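GlcNAc-alpha-1,4-Gal-releasing endo-beta-galactosidase (Clostridium perfringens, PDB 1UPS) probably hydrolyses internal beta-galactosidic bonds in glycans, releasing the disaccharide GlcNAc-alpha-1,4-Gal. Local coordinates at residues E173-F176 against W182-A185; Y253-A256 against A260-D263; K18-N23 against Y229-L234; D50-H55 against I249-T254; A63-R68 against R94-M99. All coordinates share one frame; numbering follows the deposited sequence.

Four of the five contacts involve the six-stranded sheet. Interactions 4 and 5 are the buried ones, their centres about 5 Å apart: the first sets loop 50-55 on strand 246-254 with a chain of hydrogen bonds, the second sets 63-68 on strand 94-99 with a serine hydroxyl and a water. Interaction 2, where strand 246-254 runs out, is a histidine-carboxylate hydrogen bond, with Arg94 of interaction 5 bridging to the same aspartate. Interaction 1, partly buried, joins strand 181-187 to its preceding loop through a salt bridge. Interaction 3 is a surface contact at a hairpin of the other sheet, of paired amides and a ring, and Trp182 of interaction 1 packs against that hairpin.

Interaction 1 of 5, residues E173-F176 against W182-A185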
# COMPACT_ATOMS: atom_id res chain seq x y z
N GLU A 173 -5.89 -4.29 -5.87
CA GLU A 173 -6.95 -5.28 -5.81
C GLU A 173 -8.24 -4.71 -6.41
O GLU A 173 -9.34 -5.19 -6.12
CB GLU A 173 -7.16 -5.71 -4.33
CG GLU A 173 -7.91 -7.02 -4.20
CD GLU A 173 -8.21 -7.42 -2.75
OE1 GLU A 173 -8.08 -8.62 -2.48
OE2 GLU A 173 -8.63 -6.57 -1.93
N THR A 174 -8.07 -3.71 -7.28
CA THR A 174 -9.17 -2.90 -7.80
C THR A 174 -10.29 -3.71 -8.47
O THR A 174 -10.04 -4.54 -9.35
CB THR A 174 -8.61 -1.85 -8.75
OG1 THR A 174 -7.60 -1.09 -8.04
CG2 THR A 174 -9.69 -0.83 -9.14
N PHE A 175 -11.53 -3.45 -8.07
CA PHE A 175 -12.72 -4.14 -8.64
C PHE A 175 -13.07 -3.59 -10.00
O PHE A 175 -13.00 -2.38 -10.20
CB PHE A 175 -13.94 -3.92 -7.76
CG PHE A 175 -13.94 -4.70 -6.46
CD1 PHE A 175 -15.15 -4.92 -5.80
CD2 PHE A 175 -12.75 -5.18 -5.90
CE1 PHE A 175 -15.17 -5.65 -4.60
CE2 PHE A 175 -12.77 -5.89 -4.70
CZ PHE A 175 -13.99 -6.11 -4.04
N PHE A 176 -13.53 -4.46 -10.91
CA PHE A 176 -14.01 -4.03 -12.23
C PHE A 176 -15.16 -3.01 -12.13
O PHE A 176 -15.30 -2.14 -13.00
CB PHE A 176 -14.59 -5.20 -13.06
CG PHE A 176 -13.64 -6.35 -13.32
CD1 PHE A 176 -12.26 -6.23 -13.15
CD2 PHE A 176 -14.16 -7.58 -13.75
CE1 PHE A 176 -11.41 -7.33 -13.40
CE2 PHE A 176 -13.33 -8.68 -14.00
CZ PHE A 176 -11.96 -8.56 -13.81
N TRP A 182 -8.52 2.84 -6.58
CA TRP A 182 -7.37 1.96 -6.45
C TRP A 182 -7.52 1.32 -5.06
O TRP A 182 -7.38 1.99 -4.03
CB TRP A 182 -6.04 2.74 -6.57
CG TRP A 182 -4.80 1.89 -6.32
CD1 TRP A 182 -4.74 0.51 -6.23
CD2 TRP A 182 -3.46 2.36 -6.12
NE1 TRP A 182 -3.45 0.10 -5.99
CE2 TRP A 182 -2.64 1.21 -5.92
CE3 TRP A 182 -2.85 3.63 -6.12
CZ2 TRP A 182 -1.26 1.30 -5.70
CZ3 TRP A 182 -1.48 3.71 -5.88
CH2 TRP A 182 -0.70 2.55 -5.69
N ARG A 183 -7.86 0.03 -5.06
CA ARG A 183 -8.03 -0.74 -3.84
C ARG A 183 -6.68 -1.28 -3.38
O ARG A 183 -5.96 -1.92 -4.15
CB ARG A 183 -8.98 -1.91 -4.12
CG ARG A 183 -9.36 -2.71 -2.88
CD ARG A 183 -10.49 -3.71 -3.18
NE ARG A 183 -10.81 -4.63 -2.08
CZ ARG A 183 -11.94 -4.63 -1.39
NH1 ARG A 183 -12.91 -3.73 -1.61
NH2 ARG A 183 -12.11 -5.53 -0.42
N ILE A 184 -6.36 -1.05 -2.10
CA ILE A 184 -5.11 -1.48 -1.48
C ILE A 184 -5.48 -2.14 -0.15
O ILE A 184 -6.36 -1.63 0.58
CB ILE A 184 -4.19 -0.26 -1.22
CG1 ILE A 184 -3.75 0.40 -2.53
CG2 ILE A 184 -2.91 -0.69 -0.45
CD1 ILE A 184 -3.24 1.84 -2.36
N ALA A 185 -4.85 -3.27 0.17
CA ALA A 185 -5.17 -3.97 1.42
C ALA A 185 -3.95 -4.71 1.98
O ALA A 185 -2.98 -4.93 1.26
CB ALA A 185 -6.35 -4.96 1.21
O HOH W 1 -10.04 -7.30 0.28
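Glu173 and Arg183 run alongside each other, and their charged ends meet at the partly exposed side of the contact, where a water joins them. NE of Arg183 donates to OE2 of Glu173 over 2.9 Å in a nearly straight bond (162°) that is also a salt bridge. The oxygen sits at the edge of the guanidinium, near its plane, yet the donor reaches it from well above the carboxylate plane. Water 1 spans the same two groups, donating to Glu173 OE2 (2.7 Å) and accepting from Arg183 NH2.

The arginine chain is extended, with CG anti to the backbone N (chi1 -173°), which carries the guanidinium out beside Phe175. Phe175 CE2 sits 3.5 Å from Arg183 CD and over one guanidinium face, the two planes 24° apart. Glu202 takes NH1 in a second salt bridge.

The tight part is at the backbone, round the buried Thr174 and Trp182. Thr174 OG1 accepts from Arg183 N at 3.2 Å and lies 3.4 Å from Trp182 CA; NE1 of that tryptophan bonds to Ile171 O. Glu173 N donates to Arg183 O at 2.9 Å.

Glu173 closes the E-x-D-x-x-E signature of family GH16, which in relatives carries the catalytic carboxylates. Arginine and water together grip OE2 and anchor that oxygen, while the N-H bond to Arg183 O fixes the backbone at Glu173.

Interaction 2 of 5, residues Y253-A256 against A260-D263; sequences YTDA and AHND
His261 folds back onto Asp255 just past the end of strand 246-254. Starting at its CB, the side chain first meets Thr254, whose OG1 is 3.4 Å away and is itself hydrogen-bonded to Gly143 O. CG lies between the backbone N and the carbonyl carbon (chi1 63°), which turns the ring back toward Asp255, so that CG comes within 3.6 Å of Asp255 OD2. ND1 is the working atom: it donates to Asp255 OD2 at 2.7 Å, nearly straight at 161°, with the oxygen close to the ring plane and its syn lone pair used. CE1, further round the ring, only grazes the carboxylate, 3.7 Å from Asp255 OD2. The ring also meets Trp265.

The same OD2 accepts a second hydrogen bond from His261 N, at 3.0 Å, met almost along the C-O axis. Carboxylate and imidazole planes stand 69° apart.

Asp255 OD1 is in a salt bridge with Arg94, so one carboxylate ties the loop after strand 246-254, at His261, to strand 94-99. Two donors on OD2 and an arginine on OD1 would be expected to keep Asp255 ionised, and such an aspartate would in turn tend to hold the ND1 proton on His261.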
# COMPACT_ATOMS: atom_id res chain seq x y z
N TYR A 253 -9.63 -12.15 -11.56
CA TYR A 253 -10.65 -13.03 -11.01
C TYR A 253 -12.02 -12.66 -11.53
O TYR A 253 -12.29 -11.49 -11.86
CB TYR A 253 -10.78 -12.79 -9.52
CG TYR A 253 -9.64 -13.13 -8.64
CD1 TYR A 253 -8.57 -12.24 -8.48
CD2 TYR A 253 -9.64 -14.33 -7.89
CE1 TYR A 253 -7.51 -12.55 -7.59
CE2 TYR A 253 -8.58 -14.64 -7.02
CZ TYR A 253 -7.52 -13.73 -6.88
OH TYR A 253 -6.47 -14.01 -6.02
N THR A 254 -12.91 -13.65 -11.58
CA THR A 254 -14.34 -13.36 -11.54
C THR A 254 -15.09 -14.47 -10.79
O THR A 254 -14.49 -15.51 -10.50
CB THR A 254 -14.91 -13.08 -12.96
OG1 THR A 254 -16.24 -12.51 -12.84
CG2 THR A 254 -15.10 -14.40 -13.76
N ASP A 255 -16.35 -14.22 -10.44
CA ASP A 255 -17.16 -15.17 -9.65
C ASP A 255 -16.59 -15.41 -8.25
O ASP A 255 -16.79 -16.48 -7.66
CB ASP A 255 -17.30 -16.47 -10.43
CG ASP A 255 -18.00 -16.25 -11.75
OD1 ASP A 255 -17.69 -16.97 -12.73
OD2 ASP A 255 -18.87 -15.35 -11.89
N ALA A 256 -15.91 -14.39 -7.74
CA ALA A 256 -15.28 -14.41 -6.43
C ALA A 256 -15.99 -13.41 -5.51
O ALA A 256 -17.14 -13.02 -5.78
CB ALA A 256 -13.77 -14.09 -6.56
N ALA A 260 -20.27 -11.64 -9.12
CA ALA A 260 -20.52 -12.56 -10.23
C ALA A 260 -20.24 -11.84 -11.54
O ALA A 260 -20.50 -10.63 -11.66
CB ALA A 260 -21.98 -13.05 -10.19
N HIS A 261 -19.74 -12.58 -12.54
CA HIS A 261 -19.43 -12.02 -13.86
C HIS A 261 -20.64 -11.35 -14.51
O HIS A 261 -21.77 -11.85 -14.38
CB HIS A 261 -18.88 -13.11 -14.82
CG HIS A 261 -19.86 -14.22 -15.12
ND1 HIS A 261 -19.98 -15.34 -14.32
CD2 HIS A 261 -20.73 -14.40 -16.15
CE1 HIS A 261 -20.89 -16.16 -14.84
NE2 HIS A 261 -21.35 -15.62 -15.96
N ASN A 262 -20.40 -10.23 -15.20
CA ASN A 262 -21.39 -9.77 -16.19
C ASN A 262 -21.13 -10.49 -17.51
O ASN A 262 -20.32 -11.42 -17.55
CB ASN A 262 -21.39 -8.23 -16.34
CG ASN A 262 -20.14 -7.68 -17.08
OD1 ASN A 262 -19.28 -8.44 -17.55
ND2 ASN A 262 -20.06 -6.35 -17.17
N ASP A 263 -21.78 -10.05 -18.60
CA ASP A 263 -21.72 -10.82 -19.83
C ASP A 263 -20.69 -10.32 -20.84
O ASP A 263 -20.74 -10.70 -22.00
CB ASP A 263 -23.13 -10.92 -20.45
CG ASP A 263 -24.08 -11.69 -19.55
OD1 ASP A 263 -25.26 -11.29 -19.41
OD2 ASP A 263 -23.72 -12.74 -18.96

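Interaction 3 of 5, residues K18-N23 against Y229-L234; sequences KDFPAN and YYDNEL
The Phe20 ring is sandwiched between Asp231 and its own neighbour Pro21. On one face Asp231 CB stands almost directly above the ring centre, 3.6 Å from the centroid in a CH-pi contact, and the carboxylate continues parallel to the ring, the planes 8° apart, with Asp231 CG 3.4 Å from Phe20 CG. Pro21 CD covers the opposite face toward the rim. At the edge, Asn232 ND2 lies 3.7 Å from Phe20 CE1. Phe20 CG is anti to the backbone N (chi1 -165°), which directs the ring to the tip of the hairpin.

That tip is a type I' turn, Tyr230 to Glu233, joining strands 225-230 and 233-239 of the sandwich. Asp231 and Asn232 occupy its two central positions, both with positive phi. Glu233 N to Tyr230 O (3.1 Å) closes the turn, and Tyr230 N to Glu233 O (2.9 Å) is its partner in the hairpin. Both Asp231 carboxylate oxygens have partners, OD1 with His215 ND1 and OD2 with Ile216 N, which holds the group parallel to the ring.

Beside the ring, Asn23 and Asn232 come from opposite directions and pair their amides edge to edge, 14° from coplanar. Asn232 ND2 donates to Asn23 OD1 at 3.0 Å and Asn23 ND2 to Asn232 OD1 at 2.9 Å, each oxygen met in its carbonyl plane on a lone pair. Asn23 ND2 has a second acceptor, Glu132 OE1.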
# COMPACT_ATOMS: atom_id res chain seq x y z
N LYS A 18 -3.50 9.83 -23.39
CA LYS A 18 -3.95 9.95 -22.01
C LYS A 18 -3.31 8.90 -21.09
O LYS A 18 -3.53 8.93 -19.88
CB LYS A 18 -5.48 9.88 -21.92
CG LYS A 18 -6.17 11.19 -22.33
CD LYS A 18 -7.68 11.00 -22.40
CE LYS A 18 -8.37 12.24 -22.98
NZ LYS A 18 -9.85 12.17 -22.74
N ASP A 19 -2.50 8.00 -21.65
CA ASP A 19 -1.70 7.08 -20.82
C ASP A 19 -0.69 7.91 -20.05
O ASP A 19 -0.16 8.91 -20.57
CB ASP A 19 -0.91 6.10 -21.70
CG ASP A 19 -1.80 5.11 -22.42
OD1 ASP A 19 -2.89 4.78 -21.91
OD2 ASP A 19 -1.47 4.61 -23.52
N PHE A 20 -0.38 7.50 -18.82
CA PHE A 20 0.74 8.09 -18.10
C PHE A 20 2.03 7.49 -18.67
O PHE A 20 2.14 6.28 -18.83
CB PHE A 20 0.63 7.84 -16.58
CG PHE A 20 1.56 8.70 -15.77
CD1 PHE A 20 2.78 8.21 -15.33
CD2 PHE A 20 1.21 10.02 -15.46
CE1 PHE A 20 3.66 9.02 -14.59
CE2 PHE A 20 2.08 10.83 -14.72
CZ PHE A 20 3.31 10.34 -14.28
N PRO A 21 3.03 8.33 -18.98
CA PRO A 21 4.25 7.83 -19.63
C PRO A 21 4.99 6.80 -18.78
O PRO A 21 5.08 6.96 -17.58
CB PRO A 21 5.13 9.09 -19.79
CG PRO A 21 4.48 10.16 -18.99
CD PRO A 21 3.06 9.78 -18.75
N ALA A 22 5.53 5.77 -19.42
CA ALA A 22 6.38 4.82 -18.72
C ALA A 22 7.56 5.53 -18.02
O ALA A 22 8.20 6.45 -18.60
CB ALA A 22 6.89 3.77 -19.70
N ASN A 23 7.85 5.11 -16.79
CA ASN A 23 9.07 5.56 -16.10
C ASN A 23 10.34 4.98 -16.76
O ASN A 23 10.26 3.98 -17.48
CB ASN A 23 9.04 5.16 -14.61
CG ASN A 23 8.21 6.11 -13.76
OD1 ASN A 23 8.07 7.31 -14.08
ND2 ASN A 23 7.67 5.60 -12.66
N TYR A 229 2.29 4.61 -4.34
CA TYR A 229 2.40 5.76 -5.25
C TYR A 229 1.59 5.53 -6.52
O TYR A 229 1.68 4.46 -7.13
CB TYR A 229 3.87 6.00 -5.65
CG TYR A 229 4.75 6.33 -4.48
CD1 TYR A 229 5.01 7.67 -4.14
CD2 TYR A 229 5.32 5.32 -3.69
CE1 TYR A 229 5.81 7.97 -3.04
CE2 TYR A 229 6.10 5.62 -2.60
CZ TYR A 229 6.35 6.95 -2.29
OH TYR A 229 7.14 7.24 -1.18
N TYR A 230 0.81 6.54 -6.91
CA TYR A 230 0.03 6.51 -8.15
C TYR A 230 0.60 7.55 -9.08
O TYR A 230 0.62 8.74 -8.73
CB TYR A 230 -1.42 6.86 -7.86
CG TYR A 230 -2.34 6.91 -9.09
CD1 TYR A 230 -2.82 5.72 -9.66
CD2 TYR A 230 -2.76 8.14 -9.64
CE1 TYR A 230 -3.69 5.74 -10.75
CE2 TYR A 230 -3.63 8.17 -10.75
CZ TYR A 230 -4.10 6.97 -11.28
OH TYR A 230 -4.96 6.97 -12.37
N ASP A 231 1.05 7.12 -10.26
CA ASP A 231 1.71 8.02 -11.20
C ASP A 231 2.76 8.88 -10.49
O ASP A 231 2.83 10.10 -10.68
CB ASP A 231 0.67 8.88 -11.94
CG ASP A 231 -0.16 8.05 -12.89
OD1 ASP A 231 -1.18 8.57 -13.39
OD2 ASP A 231 0.14 6.87 -13.16
N ASN A 232 3.56 8.21 -9.67
CA ASN A 232 4.71 8.80 -8.97
C ASN A 232 4.41 9.75 -7.82
O ASN A 232 5.32 10.46 -7.36
CB ASN A 232 5.68 9.49 -9.96
CG ASN A 232 6.22 8.54 -11.01
OD1 ASN A 232 6.37 7.33 -10.75
ND2 ASN A 232 6.53 9.08 -12.21
N GLU A 233 3.15 9.81 -7.38
CA GLU A 233 2.74 10.68 -6.27
C GLU A 233 2.17 9.85 -5.11
O GLU A 233 1.35 8.93 -5.32
CB GLU A 233 1.70 11.72 -6.71
CG GLU A 233 1.25 12.65 -5.57
CD GLU A 233 0.27 13.73 -6.00
OE1 GLU A 233 -0.97 13.46 -6.01
OE2 GLU A 233 0.73 14.86 -6.31
N LEU A 234 2.58 10.18 -3.89
CA LEU A 234 2.16 9.38 -2.72
C LEU A 234 0.63 9.37 -2.57
O LEU A 234 -0.02 10.43 -2.62
CB LEU A 234 2.83 9.92 -1.45
CG LEU A 234 2.58 9.10 -0.18
CD1 LEU A 234 3.13 7.68 -0.29
CD2 LEU A 234 3.17 9.83 1.01

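Interaction 4 of 5, residues D50-H55 against I249-T254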
# COMPACT_ATOMS: atom_id res chain seq x y z
N ASP A 50 2.94 -20.18 -14.48
CA ASP A 50 1.58 -19.80 -14.92
C ASP A 50 0.50 -20.68 -14.29
O ASP A 50 -0.50 -21.04 -14.92
CB ASP A 50 1.48 -19.70 -16.45
CG ASP A 50 1.95 -20.95 -17.17
OD1 ASP A 50 1.88 -20.96 -18.43
OD2 ASP A 50 2.41 -21.95 -16.58
N TYR A 51 0.69 -21.00 -13.02
CA TYR A 51 -0.32 -21.70 -12.24
C TYR A 51 -0.60 -20.92 -10.96
O TYR A 51 0.33 -20.35 -10.35
CB TYR A 51 0.18 -23.09 -11.85
CG TYR A 51 0.30 -24.06 -13.01
CD1 TYR A 51 1.42 -24.06 -13.84
CD2 TYR A 51 -0.70 -25.00 -13.25
CE1 TYR A 51 1.53 -24.95 -14.91
CE2 TYR A 51 -0.60 -25.91 -14.31
CZ TYR A 51 0.52 -25.88 -15.13
OH TYR A 51 0.64 -26.78 -16.16
N TYR A 52 -1.87 -20.93 -10.54
CA TYR A 52 -2.30 -20.21 -9.36
C TYR A 52 -2.23 -21.17 -8.16
O TYR A 52 -2.94 -22.17 -8.13
CB TYR A 52 -3.74 -19.68 -9.59
CG TYR A 52 -4.32 -18.86 -8.44
CD1 TYR A 52 -3.49 -18.11 -7.60
CD2 TYR A 52 -5.70 -18.83 -8.22
CE1 TYR A 52 -4.04 -17.36 -6.52
CE2 TYR A 52 -6.26 -18.08 -7.17
CZ TYR A 52 -5.42 -17.35 -6.33
OH TYR A 52 -5.98 -16.64 -5.28
N LEU A 53 -1.35 -20.88 -7.18
CA LEU A 53 -1.25 -21.69 -5.93
C LEU A 53 -1.55 -23.20 -6.13
O LEU A 53 -2.42 -23.76 -5.45
CB LEU A 53 -2.13 -21.11 -4.82
CG LEU A 53 -1.88 -19.64 -4.48
CD1 LEU A 53 -2.99 -19.07 -3.58
CD2 LEU A 53 -0.50 -19.45 -3.82
N PRO A 54 -0.82 -23.84 -7.04
CA PRO A 54 -1.17 -25.21 -7.47
C PRO A 54 -1.07 -26.28 -6.37
O PRO A 54 -1.69 -27.34 -6.50
CB PRO A 54 -0.20 -25.49 -8.62
CG PRO A 54 0.99 -24.57 -8.36
CD PRO A 54 0.36 -23.32 -7.77
N HIS A 55 -0.34 -26.00 -5.29
CA HIS A 55 -0.25 -26.93 -4.15
C HIS A 55 -1.58 -27.17 -3.43
O HIS A 55 -1.71 -28.17 -2.69
CB HIS A 55 0.80 -26.45 -3.15
CG HIS A 55 0.62 -25.03 -2.73
ND1 HIS A 55 0.94 -23.97 -3.54
CD2 HIS A 55 0.12 -24.49 -1.59
CE1 HIS A 55 0.68 -22.84 -2.92
NE2 HIS A 55 0.18 -23.12 -1.73
N ILE A 249 2.35 -12.32 -6.90
CA ILE A 249 1.29 -12.90 -7.75
C ILE A 249 0.66 -11.78 -8.56
O ILE A 249 0.38 -10.70 -8.02
CB ILE A 249 0.20 -13.59 -6.86
CG1 ILE A 249 0.85 -14.65 -5.94
CG2 ILE A 249 -0.95 -14.14 -7.76
CD1 ILE A 249 -0.13 -15.34 -4.97
N LEU A 250 0.44 -12.03 -9.85
CA LEU A 250 -0.31 -11.11 -10.69
C LEU A 250 -1.45 -11.92 -11.29
O LEU A 250 -1.22 -12.92 -11.97
CB LEU A 250 0.59 -10.55 -11.82
CG LEU A 250 1.56 -9.45 -11.40
CD1 LEU A 250 2.73 -9.33 -12.45
CD2 LEU A 250 0.83 -8.13 -11.24
N ASN A 251 -2.69 -11.50 -11.03
CA ASN A 251 -3.83 -12.30 -11.46
C ASN A 251 -5.12 -11.51 -11.64
O ASN A 251 -5.18 -10.30 -11.37
CB ASN A 251 -3.98 -13.60 -10.60
CG ASN A 251 -4.40 -13.36 -9.16
OD1 ASN A 251 -4.23 -12.28 -8.60
ND2 ASN A 251 -4.96 -14.42 -8.52
N ILE A 252 -6.13 -12.19 -12.17
CA ILE A 252 -7.42 -11.59 -12.43
C ILE A 252 -8.48 -12.62 -12.05
O ILE A 252 -8.24 -13.81 -12.16
CB ILE A 252 -7.53 -11.13 -13.90
CG1 ILE A 252 -8.85 -10.38 -14.14
CG2 ILE A 252 -7.28 -12.31 -14.89
CD1 ILE A 252 -8.86 -9.53 -15.46
N TYR A 253 -9.63 -12.15 -11.56
CA TYR A 253 -10.65 -13.03 -11.01
C TYR A 253 -12.02 -12.66 -11.53
O TYR A 253 -12.29 -11.49 -11.86
CB TYR A 253 -10.78 -12.79 -9.52
CG TYR A 253 -9.64 -13.13 -8.64
CD1 TYR A 253 -8.57 -12.24 -8.48
CD2 TYR A 253 -9.64 -14.33 -7.89
CE1 TYR A 253 -7.51 -12.55 -7.59
CE2 TYR A 253 -8.58 -14.64 -7.02
CZ TYR A 253 -7.52 -13.73 -6.88
OH TYR A 253 -6.47 -14.01 -6.02
N THR A 254 -12.91 -13.65 -11.58
CA THR A 254 -14.34 -13.36 -11.54
C THR A 254 -15.09 -14.47 -10.79
O THR A 254 -14.49 -15.51 -10.50
CB THR A 254 -14.91 -13.08 -12.96
OG1 THR A 254 -16.24 -12.51 -12.84
CG2 THR A 254 -15.10 -14.40 -13.76
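In the beta-sandwich of this GH16 domain, Tyr52 and Leu53, from the loop after strand 30-36, cover the face of strand 246-254 that carries Ile249, Asn251 and Tyr253. The alternate residues, Leu250 and Ile252, face strand 73-78 of the other sheet, so this contact lies on the side turned away from the sandwich interior.

A chain of hydrogen bonds runs through it. Tyr253 OH donates to Tyr52 OH at 2.8 Å and accepts from Asn251 ND2 at 2.9 Å, the latter bond bent little (158°) and with the phenol oxygen close to the amide plane. Asn251 OD1 is taken by Trp149 NE1, so both ends of the amide are engaged and its flip is fixed. A chi1 of 69° turns the Asn251 amide toward both tyrosines.

The same ND2 also lies over one face of the Tyr52 ring, 3.7 Å from CE1 and offset toward the rim. The two tyrosine rings meet at a steep angle, planes 87° apart and centroids 6.0 Å, with Tyr52 OH at the edge of the Tyr253 ring. Tyr253 also stacks on His145, and Tyr52 also meets the Trp85 ring.

Beside these bonds the contact is apolar and looser: the CD2 methyl of Leu53 comes only to 4.3 Å from Ile249 CD1.

Interaction 5 of 5, residues A63-R68 against R94-M99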
# COMPACT_ATOMS: atom_id res chain seq x y z
N ALA A 63 -5.58 -25.14 -12.34
CA ALA A 63 -5.10 -23.86 -11.84
C ALA A 63 -4.26 -23.10 -12.87
O ALA A 63 -3.74 -22.03 -12.59
CB ALA A 63 -4.32 -24.07 -10.53
N LYS A 64 -4.13 -23.66 -14.07
CA LYS A 64 -3.36 -22.99 -15.14
C LYS A 64 -4.02 -21.70 -15.65
O LYS A 64 -5.23 -21.65 -15.85
CB LYS A 64 -3.10 -23.95 -16.32
CG LYS A 64 -2.00 -23.42 -17.28
CD LYS A 64 -1.35 -24.51 -18.12
CE LYS A 64 -0.20 -23.94 -18.96
NZ LYS A 64 1.17 -24.17 -18.35
N ALA A 65 -3.19 -20.68 -15.89
CA ALA A 65 -3.64 -19.38 -16.36
C ALA A 65 -3.86 -19.37 -17.86
O ALA A 65 -3.21 -20.12 -18.59
CB ALA A 65 -2.61 -18.31 -16.01
N ASN A 66 -4.79 -18.52 -18.30
CA ASN A 66 -4.84 -18.13 -19.70
C ASN A 66 -4.32 -16.72 -19.84
O ASN A 66 -4.57 -15.88 -19.00
CB ASN A 66 -6.25 -18.26 -20.27
CG ASN A 66 -6.68 -19.71 -20.34
OD1 ASN A 66 -6.00 -20.55 -20.96
ND2 ASN A 66 -7.80 -20.03 -19.69
N TYR A 67 -3.54 -16.50 -20.89
CA TYR A 67 -2.92 -15.19 -21.11
C TYR A 67 -2.36 -15.12 -22.53
O TYR A 67 -2.22 -16.15 -23.22
CB TYR A 67 -1.79 -14.91 -20.08
CG TYR A 67 -0.67 -15.93 -20.12
CD1 TYR A 67 -0.77 -17.14 -19.41
CD2 TYR A 67 0.48 -15.72 -20.90
CE1 TYR A 67 0.24 -18.10 -19.46
CE2 TYR A 67 1.51 -16.70 -20.97
CZ TYR A 67 1.38 -17.88 -20.23
OH TYR A 67 2.36 -18.85 -20.28
N ARG A 68 -2.09 -13.89 -22.98
CA ARG A 68 -1.38 -13.62 -24.23
C ARG A 68 -0.52 -12.39 -24.00
O ARG A 68 -0.58 -11.77 -22.92
CB ARG A 68 -2.34 -13.40 -25.41
CG ARG A 68 -3.30 -12.21 -25.30
CD ARG A 68 -4.44 -12.17 -26.35
NE ARG A 68 -5.13 -10.88 -26.36
CZ ARG A 68 -6.24 -10.58 -25.69
NH1 ARG A 68 -6.75 -9.35 -25.77
NH2 ARG A 68 -6.86 -11.48 -24.94
N ARG A 94 -13.07 -18.27 -10.60
CA ARG A 94 -12.18 -18.43 -11.74
C ARG A 94 -11.07 -17.41 -11.63
O ARG A 94 -11.32 -16.29 -11.19
CB ARG A 94 -12.97 -18.28 -13.02
CG ARG A 94 -13.99 -19.45 -13.10
CD ARG A 94 -14.76 -19.47 -14.35
NE ARG A 94 -15.93 -18.61 -14.33
CZ ARG A 94 -16.70 -18.47 -15.40
NH1 ARG A 94 -17.78 -17.70 -15.38
NH2 ARG A 94 -16.38 -19.14 -16.51
N SER A 95 -9.86 -17.80 -12.01
CA SER A 95 -8.73 -16.86 -11.97
C SER A 95 -7.67 -17.30 -12.96
O SER A 95 -7.45 -18.50 -13.14
CB SER A 95 -8.12 -16.78 -10.54
OG SER A 95 -6.99 -15.88 -10.49
N SER A 96 -7.02 -16.32 -13.60
CA SER A 96 -5.83 -16.57 -14.39
C SER A 96 -4.67 -15.87 -13.70
O SER A 96 -4.65 -14.63 -13.60
CB SER A 96 -5.98 -16.03 -15.82
OG SER A 96 -6.78 -16.90 -16.61
N ALA A 97 -3.68 -16.64 -13.26
CA ALA A 97 -2.58 -16.09 -12.44
C ALA A 97 -1.18 -16.48 -12.92
O ALA A 97 -0.97 -17.59 -13.45
CB ALA A 97 -2.75 -16.55 -10.97
N ILE A 98 -0.21 -15.58 -12.70
CA ILE A 98 1.19 -15.98 -12.71
C ILE A 98 1.78 -15.70 -11.34
O ILE A 98 1.30 -14.81 -10.62
CB ILE A 98 2.00 -15.30 -13.86
CG1 ILE A 98 2.09 -13.77 -13.68
CG2 ILE A 98 1.40 -15.68 -15.22
CD1 ILE A 98 3.14 -13.09 -14.59
N MET A 99 2.80 -16.48 -10.96
CA MET A 99 3.44 -16.27 -9.66
C MET A 99 4.94 -16.32 -9.81
O MET A 99 5.42 -17.05 -10.65
CB MET A 99 3.01 -17.35 -8.65
CG MET A 99 1.51 -17.63 -8.58
SD MET A 99 1.03 -18.49 -7.07
CE MET A 99 2.06 -20.03 -7.23
O HOH W 2 -4.66 -19.41 -13.09
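Across these two segments the one direct hydrogen bond runs from Asn66 N to Ser96 OG, 3.1 Å long and nearly straight at 165°. With chi1 at -78° the hydroxyl lies beside its own backbone N, and it is shared: Tyr77 O and Gln82 NE2 bond to it as well, while Gln82 OE1 takes Asn66 ND2.

Van der Waals contact is centred on Ala65, whose CB points at strand 94-99. It packs against a peptide backbone: Ala65 CB is 3.1 Å from Ala97 O and 3.4 Å from Ala97 N. Ser96 CB lies 3.5 Å from Asn66 O.

Water 2 makes the third kind of link. Ala97 N donates to it at 2.9 Å, and it sits 2.8 Å from Ala63 O, with Ser95 O also close by, so it spans both segments where they draw apart.

Strand 66-70 belongs to the eight-stranded sheet and 94-99 is an outermost strand of the six-stranded one, so the contact joins the two layers at an edge of the sandwich. No strand pairing joins the segments here: the hydroxyl serves Asn66 N and the water serves Ala97 N, while Ala97 O, buried under Ala65 CB, stays without a hydrogen-bond partner.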